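Vlm2 (Streptomyces tsusimaensis, PDB 6ECB) supplies, in this thioesterase domain of a non-ribosomal peptide synthetase for the depsipeptide valinomycin, the activity that cleaves the thioester of the enzyme-bound chain. Local coordinates at residues A[139-144]-A[253-258]; A[162-167]-A[176-181]; A[171-176]-A[188-193]; A[241-246]-A[266-271]. All blocks are in the same frame, centred on the assembly; numbering follows the deposited sequence.

Contact 1: residues A[139-144]-A[253-258]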
loop_
_atom_site.group_PDB
_atom_site.type_symbol
_atom_site.label_atom_id
_atom_site.label_comp_id
_atom_site.label_asym_id
_atom_site.label_seq_id
_atom_site.Cartn_x
_atom_site.Cartn_y
_atom_site.Cartn_z
ATOM N N THR A 139 0.429 0.838 -9.987
ATOM C CA THR A 139 -0.965 1.038 -10.324
ATOM C C THR A 139 -1.060 2.252 -11.239
ATOM O O THR A 139 -0.410 3.264 -10.968
ATOM C CB THR A 139 -1.906 1.264 -9.104
ATOM O OG1 THR A 139 -3.254 1.382 -9.571
ATOM C CG2 THR A 139 -1.607 2.495 -8.369
ATOM N N PRO A 140 -1.875 2.182 -12.282
ATOM C CA PRO A 140 -2.210 3.393 -13.037
ATOM C C PRO A 140 -3.138 4.277 -12.237
ATOM O O PRO A 140 -3.772 3.836 -11.262
ATOM C CB PRO A 140 -2.936 2.857 -14.281
ATOM C CG PRO A 140 -2.830 1.398 -14.246
ATOM C CD PRO A 140 -2.622 1.025 -12.800
ATOM N N PRO A 141 -3.348 5.501 -12.685
ATOM C CA PRO A 141 -4.307 6.346 -11.971
ATOM C C PRO A 141 -5.723 5.835 -12.091
ATOM O O PRO A 141 -6.514 6.027 -11.154
ATOM C CB PRO A 141 -4.120 7.738 -12.610
ATOM C CG PRO A 141 -3.283 7.577 -13.768
ATOM C CD PRO A 141 -2.557 6.248 -13.682
ATOM N N ARG A 142 -6.067 5.163 -13.189
ATOM C CA ARG A 142 -7.306 4.403 -13.266
ATOM C C ARG A 142 -7.139 3.123 -12.458
ATOM O O ARG A 142 -6.330 2.260 -12.822
ATOM C CB ARG A 142 -7.644 4.041 -14.704
ATOM C CG ARG A 142 -8.235 5.131 -15.471
ATOM C CD ARG A 142 -8.575 4.698 -16.914
ATOM N NE ARG A 142 -9.724 3.807 -17.033
ATOM C CZ ARG A 142 -10.987 4.210 -17.143
ATOM N NH1 ARG A 142 -11.288 5.507 -17.125
ATOM N NH2 ARG A 142 -11.958 3.321 -17.252
ATOM N N LEU A 143 -7.906 2.980 -11.385
ATOM C CA LEU A 143 -7.756 1.789 -10.554
ATOM C C LEU A 143 -8.297 0.573 -11.304
ATOM O O LEU A 143 -9.329 0.654 -11.969
ATOM C CB LEU A 143 -8.482 1.966 -9.221
ATOM C CG LEU A 143 -8.334 0.795 -8.235
ATOM C CD1 LEU A 143 -6.869 0.431 -7.930
ATOM C CD2 LEU A 143 -9.077 1.099 -6.945
ATOM N N GLY A 144 -7.571 -0.548 -11.222
ATOM C CA GLY A 144 -7.963 -1.737 -11.971
ATOM C C GLY A 144 -9.133 -2.465 -11.327
ATOM O O GLY A 144 -9.368 -2.379 -10.121
ATOM N N PHE A 253 -0.574 3.374 -17.669
ATOM C CA PHE A 253 0.354 3.921 -16.691
ATOM C C PHE A 253 0.799 5.326 -17.062
ATOM O O PHE A 253 1.021 6.148 -16.172
ATOM C CB PHE A 253 1.577 3.008 -16.540
ATOM C CG PHE A 253 1.336 1.854 -15.606
ATOM C CD1 PHE A 253 1.544 1.999 -14.246
ATOM C CD2 PHE A 253 0.861 0.651 -16.075
ATOM C CE1 PHE A 253 1.309 0.945 -13.374
ATOM C CE2 PHE A 253 0.618 -0.404 -15.189
ATOM C CZ PHE A 253 0.836 -0.240 -13.850
ATOM N N SER A 254 0.967 5.600 -18.359
ATOM C CA SER A 254 1.496 6.897 -18.778
ATOM C C SER A 254 0.601 8.045 -18.335
ATOM O O SER A 254 1.066 9.199 -18.249
ATOM C CB SER A 254 1.678 6.911 -20.293
ATOM O OG SER A 254 0.433 6.891 -20.998
ATOM N N ALA A 255 -0.670 7.765 -18.045
ATOM C CA ALA A 255 -1.575 8.816 -17.598
ATOM C C ALA A 255 -1.161 9.434 -16.266
ATOM O O ALA A 255 -1.710 10.475 -15.905
ATOM C CB ALA A 255 -3.005 8.268 -17.556
ATOM N N TRP A 256 -0.208 8.847 -15.516
ATOM C CA TRP A 256 0.288 9.569 -14.338
ATOM C C TRP A 256 0.794 10.946 -14.718
ATOM O O TRP A 256 0.706 11.869 -13.908
ATOM C CB TRP A 256 1.396 8.821 -13.580
ATOM C CG TRP A 256 0.803 7.804 -12.667
ATOM C CD1 TRP A 256 0.907 6.448 -12.772
ATOM C CD2 TRP A 256 -0.007 8.061 -11.518
ATOM N NE1 TRP A 256 0.194 5.837 -11.756
ATOM C CE2 TRP A 256 -0.378 6.802 -10.975
ATOM C CE3 TRP A 256 -0.461 9.227 -10.888
ATOM C CZ2 TRP A 256 -1.199 6.689 -9.861
ATOM C CZ3 TRP A 256 -1.283 9.106 -9.789
ATOM C CH2 TRP A 256 -1.636 7.850 -9.285
ATOM N N GLU A 257 1.275 11.113 -15.948
ATOM C CA GLU A 257 1.747 12.425 -16.381
ATOM C C GLU A 257 0.627 13.460 -16.417
ATOM O O GLU A 257 0.888 14.666 -16.248
ATOM C CB GLU A 257 2.440 12.288 -17.738
ATOM C CG GLU A 257 3.092 13.572 -18.189
ATOM C CD GLU A 257 4.233 13.376 -19.191
ATOM O OE1 GLU A 257 4.518 12.214 -19.594
ATOM O OE2 GLU A 257 4.843 14.408 -19.572
ATOM N N ASN A 258 -0.625 13.029 -16.586
ATOM C CA ASN A 258 -1.754 13.950 -16.530
ATOM C C ASN A 258 -1.788 14.700 -15.208
ATOM O O ASN A 258 -2.326 15.810 -15.136
ATOM C CB ASN A 258 -3.093 13.225 -16.625
ATOM C CG ASN A 258 -3.285 12.455 -17.904
ATOM O OD1 ASN A 258 -2.412 12.392 -18.768
ATOM N ND2 ASN A 258 -4.476 11.875 -18.045
#
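P140 and P141 each press against an aromatic ring, F253 and W256 respectively, just past the C-terminal end of strand 134-137 in this alpha/beta-hydrolase fold. D138, the residue just before T139, is the probable acid of a Ser-His-Asp triad with S111 and H273, so the segment starts right after a likely catalytic position. The inner part is tight. P140 lays its CG over the middle of the F253 ring, 4.0 Å from the centroid, in a CH-pi contact. P141 slides past the indole and sets CD over its face, 3.4 Å from the centroid of the W256 five-membered ring, a second CH-pi contact. The same indole uses its edge as well: NE1 donates to T139 O at 2.8 Å, with an N-H...O angle of 161°, on a lone pair in the carbonyl plane. Both aromatic side chains turn CG to the side of their own backbone N (chi1 -83° at F253, -82° at W256), and this brings the rings in to the prolines. A leucine at W256 would probably leave the buried T139 carbonyl without this donor and P141 without a flat surface to lie on. Toward solvent the contact thins: P141 CG still reaches A255 CB at 3.9 Å, but S254, E257 and N258 of the 3-10 turn, and R142 of the other segment, have their side chains exposed and leave the partner segment untouched. Deep inside, F253 CE1 comes within 3.4 Å of T139 C, the carbonyl carbon whose oxygen the indole holds.

Contact 2: residues A[162-167]-A[176-181]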
loop_
_atom_site.group_PDB
_atom_site.type_symbol
_atom_site.label_atom_id
_atom_site.label_comp_id
_atom_site.label_asym_id
_atom_site.label_seq_id
_atom_site.Cartn_x
_atom_site.Cartn_y
_atom_site.Cartn_z
ATOM N N ILE A 162 -10.882 -13.606 -2.523
ATOM C CA ILE A 162 -10.245 -12.353 -2.125
ATOM C C ILE A 162 -9.211 -12.615 -1.041
ATOM O O ILE A 162 -8.104 -12.066 -1.068
ATOM C CB ILE A 162 -11.299 -11.340 -1.630
ATOM C CG1 ILE A 162 -12.310 -10.987 -2.719
ATOM C CG2 ILE A 162 -10.619 -10.101 -1.068
ATOM C CD1 ILE A 162 -11.702 -10.424 -3.929
ATOM N N LEU A 163 -9.583 -13.415 -0.049
ATOM C CA LEU A 163 -8.648 -13.771 1.012
ATOM C C LEU A 163 -7.405 -14.419 0.422
ATOM O O LEU A 163 -6.276 -14.016 0.717
ATOM C CB LEU A 163 -9.335 -14.709 1.999
ATOM C CG LEU A 163 -8.499 -15.302 3.134
ATOM C CD1 LEU A 163 -9.402 -15.774 4.267
ATOM C CD2 LEU A 163 -7.626 -16.488 2.633
ATOM N N ALA A 164 -7.605 -15.410 -0.448
ATOM C CA ALA A 164 -6.481 -16.156 -1.012
ATOM C C ALA A 164 -5.572 -15.255 -1.833
ATOM O O ALA A 164 -4.345 -15.273 -1.677
ATOM C CB ALA A 164 -7.001 -17.299 -1.877
ATOM N N MET A 165 -6.158 -14.439 -2.713
ATOM C CA MET A 165 -5.343 -13.657 -3.631
ATOM C C MET A 165 -4.708 -12.442 -2.969
ATOM O O MET A 165 -3.642 -12.002 -3.404
ATOM C CB MET A 165 -6.179 -13.206 -4.837
ATOM C CG MET A 165 -6.756 -14.351 -5.690
ATOM S SD MET A 165 -5.588 -15.675 -6.136
ATOM C CE MET A 165 -4.254 -14.743 -6.859
ATOM N N GLY A 166 -5.337 -11.881 -1.937
ATOM C CA GLY A 166 -4.804 -10.684 -1.309
ATOM C C GLY A 166 -3.840 -11.009 -0.183
ATOM O O GLY A 166 -2.642 -11.205 -0.418
ATOM N N ILE A 167 -4.348 -11.116 1.047
ATOM C CA ILE A 167 -3.455 -11.386 2.171
ATOM C C ILE A 167 -2.817 -12.772 2.051
ATOM O O ILE A 167 -1.680 -12.973 2.497
ATOM C CB ILE A 167 -4.197 -11.180 3.511
ATOM C CG1 ILE A 167 -3.209 -11.284 4.676
ATOM C CG2 ILE A 167 -5.368 -12.170 3.663
ATOM C CD1 ILE A 167 -3.632 -10.489 5.877
ATOM N N ASP A 176 -3.986 -21.294 -4.499
ATOM C CA ASP A 176 -4.956 -22.255 -5.018
ATOM C C ASP A 176 -5.501 -23.151 -3.913
ATOM O O ASP A 176 -6.680 -23.526 -3.944
ATOM C CB ASP A 176 -4.324 -23.096 -6.131
ATOM C CG ASP A 176 -4.032 -22.282 -7.388
ATOM O OD1 ASP A 176 -4.387 -21.081 -7.425
ATOM O OD2 ASP A 176 -3.448 -22.848 -8.339
ATOM N N ALA A 177 -4.676 -23.494 -2.918
ATOM C CA ALA A 177 -5.151 -24.346 -1.828
ATOM C C ALA A 177 -6.148 -23.604 -0.940
ATOM O O ALA A 177 -7.142 -24.188 -0.487
ATOM C CB ALA A 177 -3.968 -24.852 -1.002
ATOM N N LEU A 178 -5.899 -22.315 -0.680
ATOM C CA LEU A 178 -6.831 -21.538 0.132
ATOM C C LEU A 178 -8.209 -21.474 -0.522
ATOM O O LEU A 178 -9.231 -21.632 0.157
ATOM C CB LEU A 178 -6.280 -20.131 0.364
ATOM C CG LEU A 178 -5.066 -20.023 1.293
ATOM C CD1 LEU A 178 -4.444 -18.623 1.233
ATOM C CD2 LEU A 178 -5.457 -20.397 2.723
ATOM N N LYS A 179 -8.257 -21.253 -1.840
ATOM C CA LYS A 179 -9.540 -21.164 -2.538
ATOM C C LYS A 179 -10.376 -22.426 -2.350
ATOM O O LYS A 179 -11.604 -22.354 -2.217
ATOM C CB LYS A 179 -9.311 -20.921 -4.026
ATOM C CG LYS A 179 -8.677 -19.604 -4.369
ATOM C CD LYS A 179 -8.068 -19.704 -5.752
ATOM C CE LYS A 179 -7.481 -18.395 -6.213
ATOM N NZ LYS A 179 -6.503 -18.609 -7.315
ATOM N N ASP A 180 -9.739 -23.594 -2.351
ATOM C CA ASP A 180 -10.476 -24.844 -2.245
ATOM C C ASP A 180 -10.952 -25.114 -0.820
ATOM O O ASP A 180 -11.238 -26.264 -0.483
ATOM C CB ASP A 180 -9.613 -26.012 -2.739
ATOM N N LEU A 181 -11.056 -24.083 0.019
ATOM C CA LEU A 181 -11.320 -24.285 1.436
ATOM C C LEU A 181 -12.503 -23.464 1.925
ATOM O O LEU A 181 -12.796 -22.393 1.384
ATOM C CB LEU A 181 -10.103 -23.901 2.286
ATOM C CG LEU A 181 -8.967 -24.905 2.416
ATOM C CD1 LEU A 181 -7.806 -24.255 3.153
ATOM C CD2 LEU A 181 -9.454 -26.143 3.143
#
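A164 and L178 meet head-on, their CB atoms 3.7 Å apart, and the other side chains are arranged around this point. Both CB bonds aim at the partner helix, and with only a methyl on one side the backbones come near, 5.5 Å between A164 CA and L178 CA. On the buried flank L163 and L178 cross at about a right angle. L163 carries its CG anti to the backbone N (chi1 175°), which brings a branch that starts off to one side round to the contact, where CD2 lies 4.1 Å from L178 CD1. The same L178 CD1 also rests on the backbone, 3.9 Å from A164 CA. These helices, 157-165 and 175-179, belong to the mostly helical insertion between strands 134-137 and 237-241 of the alpha/beta-hydrolase fold, the place where thioesterase domains of this kind carry their lid. L163 also packs on L213 and L190, of helices 206-220 and 183-194, so the leucine flank faces into the helical insertion. The opposite flank is partly exposed and chemically mixed. K179 runs extended beyond CG, its CG 3.8 Å from A164 CB, and crosses M165 obliquely. The methionine chain is folded at chi2 and chi3 (-47° and -53°), which brings its sulfur over to the end of the lysine: M165 SD is 3.3 Å from K179 NZ. The ammonium also pairs with a carboxylate one turn back in its own helix, in a weak salt bridge from K179 NZ to D176 OD1 at 3.3 Å.

Contact 3: residues A[171-176]-A[188-193]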
loop_
_atom_site.group_PDB
_atom_site.type_symbol
_atom_site.label_atom_id
_atom_site.label_comp_id
_atom_site.label_asym_id
_atom_site.label_seq_id
_atom_site.Cartn_x
_atom_site.Cartn_y
_atom_site.Cartn_z
ATOM N N LEU A 171 1.254 -13.219 2.389
ATOM C CA LEU A 171 1.848 -14.167 3.323
ATOM C C LEU A 171 2.507 -15.361 2.629
ATOM O O LEU A 171 2.736 -16.389 3.274
ATOM C CB LEU A 171 0.796 -14.663 4.318
ATOM C CG LEU A 171 0.293 -13.594 5.307
ATOM C CD1 LEU A 171 -0.819 -14.147 6.208
ATOM C CD2 LEU A 171 1.443 -13.062 6.166
ATOM N N ASP A 172 2.819 -15.245 1.338
ATOM C CA ASP A 172 3.527 -16.301 0.599
ATOM C C ASP A 172 2.817 -17.651 0.726
ATOM O O ASP A 172 3.438 -18.703 0.890
ATOM C CB ASP A 172 4.987 -16.399 1.061
ATOM C CG ASP A 172 5.864 -15.294 0.473
ATOM O OD1 ASP A 172 6.156 -15.355 -0.743
ATOM O OD2 ASP A 172 6.251 -14.359 1.216
ATOM N N GLN A 173 1.499 -17.635 0.617
ATOM C CA GLN A 173 0.713 -18.843 0.783
ATOM C C GLN A 173 0.348 -19.466 -0.561
ATOM O O GLN A 173 0.384 -18.824 -1.614
ATOM C CB GLN A 173 -0.556 -18.540 1.586
ATOM C CG GLN A 173 -0.258 -18.212 3.028
ATOM C CD GLN A 173 0.013 -19.446 3.848
ATOM O OE1 GLN A 173 1.166 -19.768 4.171
ATOM N NE2 GLN A 173 -1.054 -20.161 4.193
ATOM N N ASP A 174 0.022 -20.748 -0.496
ATOM C CA ASP A 174 -0.503 -21.511 -1.621
ATOM C C ASP A 174 -1.918 -21.024 -1.912
ATOM O O ASP A 174 -2.885 -21.494 -1.307
ATOM C CB ASP A 174 -0.481 -22.997 -1.296
ATOM C CG ASP A 174 -0.867 -23.858 -2.475
ATOM O OD1 ASP A 174 -1.604 -23.376 -3.363
ATOM O OD2 ASP A 174 -0.430 -25.027 -2.509
ATOM N N ARG A 175 -2.038 -20.080 -2.841
ATOM C CA ARG A 175 -3.321 -19.419 -3.067
ATOM C C ARG A 175 -4.371 -20.391 -3.596
ATOM O O ARG A 175 -5.536 -20.346 -3.175
ATOM C CB ARG A 175 -3.117 -18.252 -4.023
ATOM C CG ARG A 175 -2.302 -17.132 -3.419
ATOM C CD ARG A 175 -1.794 -16.187 -4.491
ATOM N NE ARG A 175 -0.825 -16.858 -5.355
ATOM C CZ ARG A 175 -0.038 -16.238 -6.229
ATOM N NH1 ARG A 175 -0.099 -14.918 -6.369
ATOM N NH2 ARG A 175 0.814 -16.942 -6.963
ATOM N N ASP A 176 -3.986 -21.294 -4.499
ATOM C CA ASP A 176 -4.956 -22.255 -5.018
ATOM C C ASP A 176 -5.501 -23.151 -3.913
ATOM O O ASP A 176 -6.680 -23.526 -3.944
ATOM C CB ASP A 176 -4.324 -23.096 -6.131
ATOM C CG ASP A 176 -4.032 -22.282 -7.388
ATOM O OD1 ASP A 176 -4.387 -21.081 -7.425
ATOM O OD2 ASP A 176 -3.448 -22.848 -8.339
ATOM N N GLN A 188 -7.835 -19.891 9.157
ATOM C CA GLN A 188 -6.999 -20.543 10.158
ATOM C C GLN A 188 -5.624 -20.867 9.592
ATOM O O GLN A 188 -4.621 -20.777 10.309
ATOM C CB GLN A 188 -7.661 -21.804 10.684
ATOM C CG GLN A 188 -6.940 -22.367 11.897
ATOM C CD GLN A 188 -6.870 -21.365 13.038
ATOM O OE1 GLN A 188 -7.895 -20.850 13.484
ATOM N NE2 GLN A 188 -5.656 -21.066 13.497
ATOM N N LEU A 189 -5.549 -21.232 8.308
ATOM C CA LEU A 189 -4.237 -21.459 7.700
ATOM C C LEU A 189 -3.407 -20.186 7.709
ATOM O O LEU A 189 -2.194 -20.226 7.942
ATOM C CB LEU A 189 -4.373 -21.967 6.268
ATOM C CG LEU A 189 -4.808 -23.414 6.045
ATOM C CD1 LEU A 189 -4.744 -23.692 4.552
ATOM C CD2 LEU A 189 -3.932 -24.374 6.819
ATOM N N LEU A 190 -4.033 -19.041 7.438
ATOM C CA LEU A 190 -3.288 -17.796 7.488
ATOM C C LEU A 190 -2.768 -17.530 8.896
ATOM O O LEU A 190 -1.623 -17.099 9.071
ATOM C CB LEU A 190 -4.149 -16.623 7.009
ATOM C CG LEU A 190 -4.686 -16.702 5.582
ATOM C CD1 LEU A 190 -5.415 -15.415 5.244
ATOM C CD2 LEU A 190 -3.571 -16.958 4.573
ATOM N N LEU A 191 -3.599 -17.768 9.915
ATOM C CA LEU A 191 -3.157 -17.549 11.288
ATOM C C LEU A 191 -2.037 -18.518 11.651
ATOM O O LEU A 191 -1.050 -18.134 12.291
ATOM C CB LEU A 191 -4.344 -17.687 12.246
ATOM C CG LEU A 191 -5.454 -16.651 12.035
ATOM C CD1 LEU A 191 -6.679 -16.970 12.878
ATOM C CD2 LEU A 191 -4.941 -15.271 12.365
ATOM N N ASP A 192 -2.176 -19.778 11.242
ATOM C CA ASP A 192 -1.124 -20.763 11.470
ATOM C C ASP A 192 0.208 -20.286 10.892
ATOM O O ASP A 192 1.273 -20.484 11.494
ATOM C CB ASP A 192 -1.534 -22.089 10.842
ATOM C CG ASP A 192 -2.610 -22.815 11.636
ATOM O OD1 ASP A 192 -2.883 -22.424 12.793
ATOM O OD2 ASP A 192 -3.179 -23.784 11.092
ATOM N N ARG A 193 0.163 -19.683 9.708
ATOM C CA ARG A 193 1.365 -19.145 9.074
ATOM C C ARG A 193 1.903 -17.931 9.820
ATOM O O ARG A 193 3.121 -17.736 9.898
ATOM C CB ARG A 193 1.042 -18.794 7.619
ATOM C CG ARG A 193 2.000 -17.789 6.932
ATOM C CD ARG A 193 3.430 -18.327 6.758
ATOM N NE ARG A 193 4.293 -17.350 6.087
ATOM C CZ ARG A 193 4.802 -16.267 6.673
ATOM N NH1 ARG A 193 4.547 -16.014 7.951
ATOM N NH2 ARG A 193 5.565 -15.428 5.979
HETATM O O HOH W 1 4.314 -18.900 3.737
#
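Q173 lays its carboxamide against the aliphatic part of R193: Q173 OE1 is 3.5 Å from R193 CG, and the amide and guanidinium planes stand 83° apart. Nearer its backbone, Q173 CG touches L190 CD2 at 3.9 Å. L171 closes the buried side, with CD1 4.2 Å from L190 CB. A bend at chi2 (65°) turns R193 along the loop, where its NE donates in the guanidinium plane to a water at 2.8 Å; that water can in turn donate to D172 O, one of several acceptors near it. The loop is shaped by the ends of two helices. D172, at positive phi, is the C-prime residue of a Schellman motif closing helix 167-170, and D174 N-caps helix 175-179 by taking the A177 N-H on OD1. Both helices, like 183-194, lie in the probable lid insertion of the thioesterase domain. Outside the contact R193 forms a salt bridge with D197, and D172 one with R278. The arginine thus seems to give its charge mainly to D197 and its methylenes to Q173, with water joining it to the loop backbone; D172 OD2, 4.9 Å from R193 NH2, probably adds only a mild long-range attraction.

Contact 4: residues A[241-246]-A[266-271]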
loop_
_atom_site.group_PDB
_atom_site.type_symbol
_atom_site.label_atom_id
_atom_site.label_comp_id
_atom_site.label_asym_id
_atom_site.label_seq_id
_atom_site.Cartn_x
_atom_site.Cartn_y
_atom_site.Cartn_z
ATOM N N ARG A 241 6.647 0.230 -12.280
ATOM C CA ARG A 241 5.621 -0.596 -12.900
ATOM C C ARG A 241 6.185 -1.936 -13.337
ATOM O O ARG A 241 7.257 -2.006 -13.953
ATOM C CB ARG A 241 4.992 0.107 -14.122
ATOM C CG ARG A 241 6.006 0.575 -15.114
ATOM C CD ARG A 241 5.374 0.964 -16.460
ATOM N NE ARG A 241 6.338 1.671 -17.294
ATOM C CZ ARG A 241 6.022 2.579 -18.211
ATOM N NH1 ARG A 241 4.751 2.892 -18.457
ATOM N NH2 ARG A 241 6.983 3.177 -18.883
ATOM N N THR A 242 5.414 -2.979 -13.060
ATOM C CA THR A 242 5.736 -4.307 -13.565
ATOM C C THR A 242 5.356 -4.383 -15.044
ATOM O O THR A 242 4.659 -3.509 -15.582
ATOM C CB THR A 242 5.032 -5.398 -12.752
ATOM O OG1 THR A 242 3.602 -5.252 -12.801
ATOM C CG2 THR A 242 5.489 -5.365 -11.296
ATOM N N LYS A 243 5.838 -5.430 -15.701
ATOM C CA LYS A 243 5.770 -5.528 -17.158
ATOM C C LYS A 243 5.014 -6.758 -17.635
ATOM O O LYS A 243 5.195 -7.185 -18.773
ATOM C CB LYS A 243 7.172 -5.490 -17.755
ATOM C CG LYS A 243 7.942 -4.207 -17.443
ATOM C CD LYS A 243 7.121 -2.910 -17.697
ATOM C CE LYS A 243 6.663 -2.777 -19.154
ATOM N NZ LYS A 243 7.811 -2.702 -20.104
ATOM N N ASN A 244 4.122 -7.295 -16.825
ATOM C CA ASN A 244 3.321 -8.443 -17.223
ATOM C C ASN A 244 1.835 -8.132 -17.169
ATOM O O ASN A 244 1.011 -9.030 -16.994
ATOM C CB ASN A 244 3.651 -9.645 -16.346
ATOM C CG ASN A 244 5.077 -10.059 -16.490
ATOM O OD1 ASN A 244 5.528 -10.371 -17.585
ATOM N ND2 ASN A 244 5.822 -10.014 -15.390
ATOM N N HIS A 245 1.473 -6.852 -17.296
ATOM C CA HIS A 245 0.072 -6.484 -17.325
ATOM C C HIS A 245 -0.533 -6.786 -18.687
ATOM O O HIS A 245 0.154 -6.784 -19.708
ATOM C CB HIS A 245 -0.106 -4.987 -17.030
ATOM C CG HIS A 245 0.318 -4.579 -15.663
ATOM N ND1 HIS A 245 -0.437 -4.844 -14.541
ATOM C CD2 HIS A 245 1.412 -3.909 -15.234
ATOM C CE1 HIS A 245 0.167 -4.332 -13.479
ATOM N NE2 HIS A 245 1.296 -3.774 -13.874
ATOM N N ALA A 246 -1.841 -7.009 -18.697
ATOM C CA ALA A 246 -2.560 -7.048 -19.959
ATOM C C ALA A 246 -2.326 -5.733 -20.700
ATOM O O ALA A 246 -2.176 -4.690 -20.077
ATOM C CB ALA A 246 -4.052 -7.258 -19.723
ATOM N N PHE A 266 9.205 7.036 -14.933
ATOM C CA PHE A 266 8.715 5.665 -14.973
ATOM C C PHE A 266 9.894 4.709 -14.893
ATOM O O PHE A 266 10.881 4.876 -15.618
ATOM C CB PHE A 266 7.902 5.410 -16.251
ATOM C CG PHE A 266 6.649 6.225 -16.329
ATOM C CD1 PHE A 266 6.649 7.494 -16.890
ATOM C CD2 PHE A 266 5.469 5.748 -15.781
ATOM C CE1 PHE A 266 5.482 8.253 -16.936
ATOM C CE2 PHE A 266 4.316 6.502 -15.827
ATOM C CZ PHE A 266 4.322 7.757 -16.395
ATOM N N VAL A 267 9.777 3.700 -14.036
ATOM C CA VAL A 267 10.832 2.714 -13.811
ATOM C C VAL A 267 10.228 1.316 -13.903
ATOM O O VAL A 267 9.305 0.979 -13.154
ATOM C CB VAL A 267 11.506 2.909 -12.442
ATOM C CG1 VAL A 267 12.594 1.859 -12.212
ATOM C CG2 VAL A 267 12.090 4.305 -12.330
ATOM N N ASP A 268 10.759 0.491 -14.799
ATOM C CA ASP A 268 10.273 -0.877 -14.914
ATOM C C ASP A 268 10.831 -1.706 -13.755
ATOM O O ASP A 268 12.013 -1.576 -13.403
ATOM C CB ASP A 268 10.706 -1.499 -16.247
ATOM C CG ASP A 268 9.980 -0.914 -17.464
ATOM O OD1 ASP A 268 9.049 -0.111 -17.337
ATOM O OD2 ASP A 268 10.342 -1.301 -18.581
ATOM N N ILE A 269 9.993 -2.568 -13.183
ATOM C CA ILE A 269 10.418 -3.462 -12.102
ATOM C C ILE A 269 10.009 -4.890 -12.436
ATOM O O ILE A 269 9.062 -5.123 -13.206
ATOM C CB ILE A 269 9.830 -3.035 -10.738
ATOM C CG1 ILE A 269 8.308 -2.815 -10.811
ATOM C CG2 ILE A 269 10.505 -1.754 -10.258
ATOM C CD1 ILE A 269 7.606 -2.688 -9.459
ATOM N N PRO A 270 10.678 -5.877 -11.838
ATOM C CA PRO A 270 10.325 -7.277 -12.087
ATOM C C PRO A 270 9.109 -7.710 -11.287
ATOM O O PRO A 270 8.632 -7.029 -10.380
ATOM C CB PRO A 270 11.574 -8.043 -11.622
ATOM C CG PRO A 270 12.089 -7.215 -10.505
ATOM C CD PRO A 270 11.838 -5.763 -10.930
ATOM N N GLY A 271 8.651 -8.913 -11.610
ATOM C CA GLY A 271 7.504 -9.486 -10.945
ATOM C C GLY A 271 6.211 -9.129 -11.650
ATOM O O GLY A 271 6.193 -8.589 -12.764
HETATM O O HOH W 2 9.440 2.457 -17.545
HETATM O O HOH W 3 7.692 -7.171 -14.353
HETATM O O HOH W 4 8.150 0.093 -20.126
#
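Parallel pairing between the last two strands of the alpha/beta-hydrolase sheet, 237-241 and 264-268, runs out here into the loops that follow them. R241 pairs with D268: R241 N donates to V267 O at 2.9 Å, and I269 N returns the bond to R241 O at the same length. Side chains of both lie on one face of the sheet and form a salt-bridge network with K243. R241 NE gives its hydrogen to D268 OD1 at 3.2 Å, meeting the oxygen nearly along its C-O axis, while K243, bent at three successive torsions (chi2 to chi4), brings NZ above the carboxylate plane to D268 OD2, 3.3 Å away. Two waters reinforce the pairs, one joining R241 NH2 to D268 OD1 and the other K243 NZ to the same oxygen. One face of the R241 guanidinium is covered by F266, with CD2 over its centre and F266 CB 3.6 Å from R241 NH2; the two planes are 24° apart. A methionine in place of R241 would probably take from D268 one of the two cations of the network, leaving K243 to hold the carboxylate, and remove the flat group that F266 packs on. Further along, a third water takes the K243 N-H and donates to I269 O and G271 O. G271 O also receives a weak bond from N244 ND2, 3.0 Å, and lies 3.4 Å from T242 CB. Around the contact, T242 N donates to D138, the probable triad acid after strand 134-137; F266 rests on V239 of strand 237-241, and V267, I269 and P270 pack on helix 281-293.

The four contacts form two pairs at separate ends of the domain. Contacts 1 and 4, centres 13 Å apart, touch directly: F253 O lies 3.3 Å from F266 CE2, and F253 CZ lies 3.6 Å from H245 NE2. D138 sits between them, directly before contact 1 and hydrogen-bonded by T242 N and H245 NE2 of contact 4, so both flank the acid of the probable triad. Contacts 2 and 3 share D176 and helix 175-179 in the likely lid, with centres 8 Å apart and L163 CD2 3.6 Å from L190 CD1. Contacts 1 and 2 are 28 Å apart between centres, yet both lid contacts are nested in the chain loop that contact 1 closes.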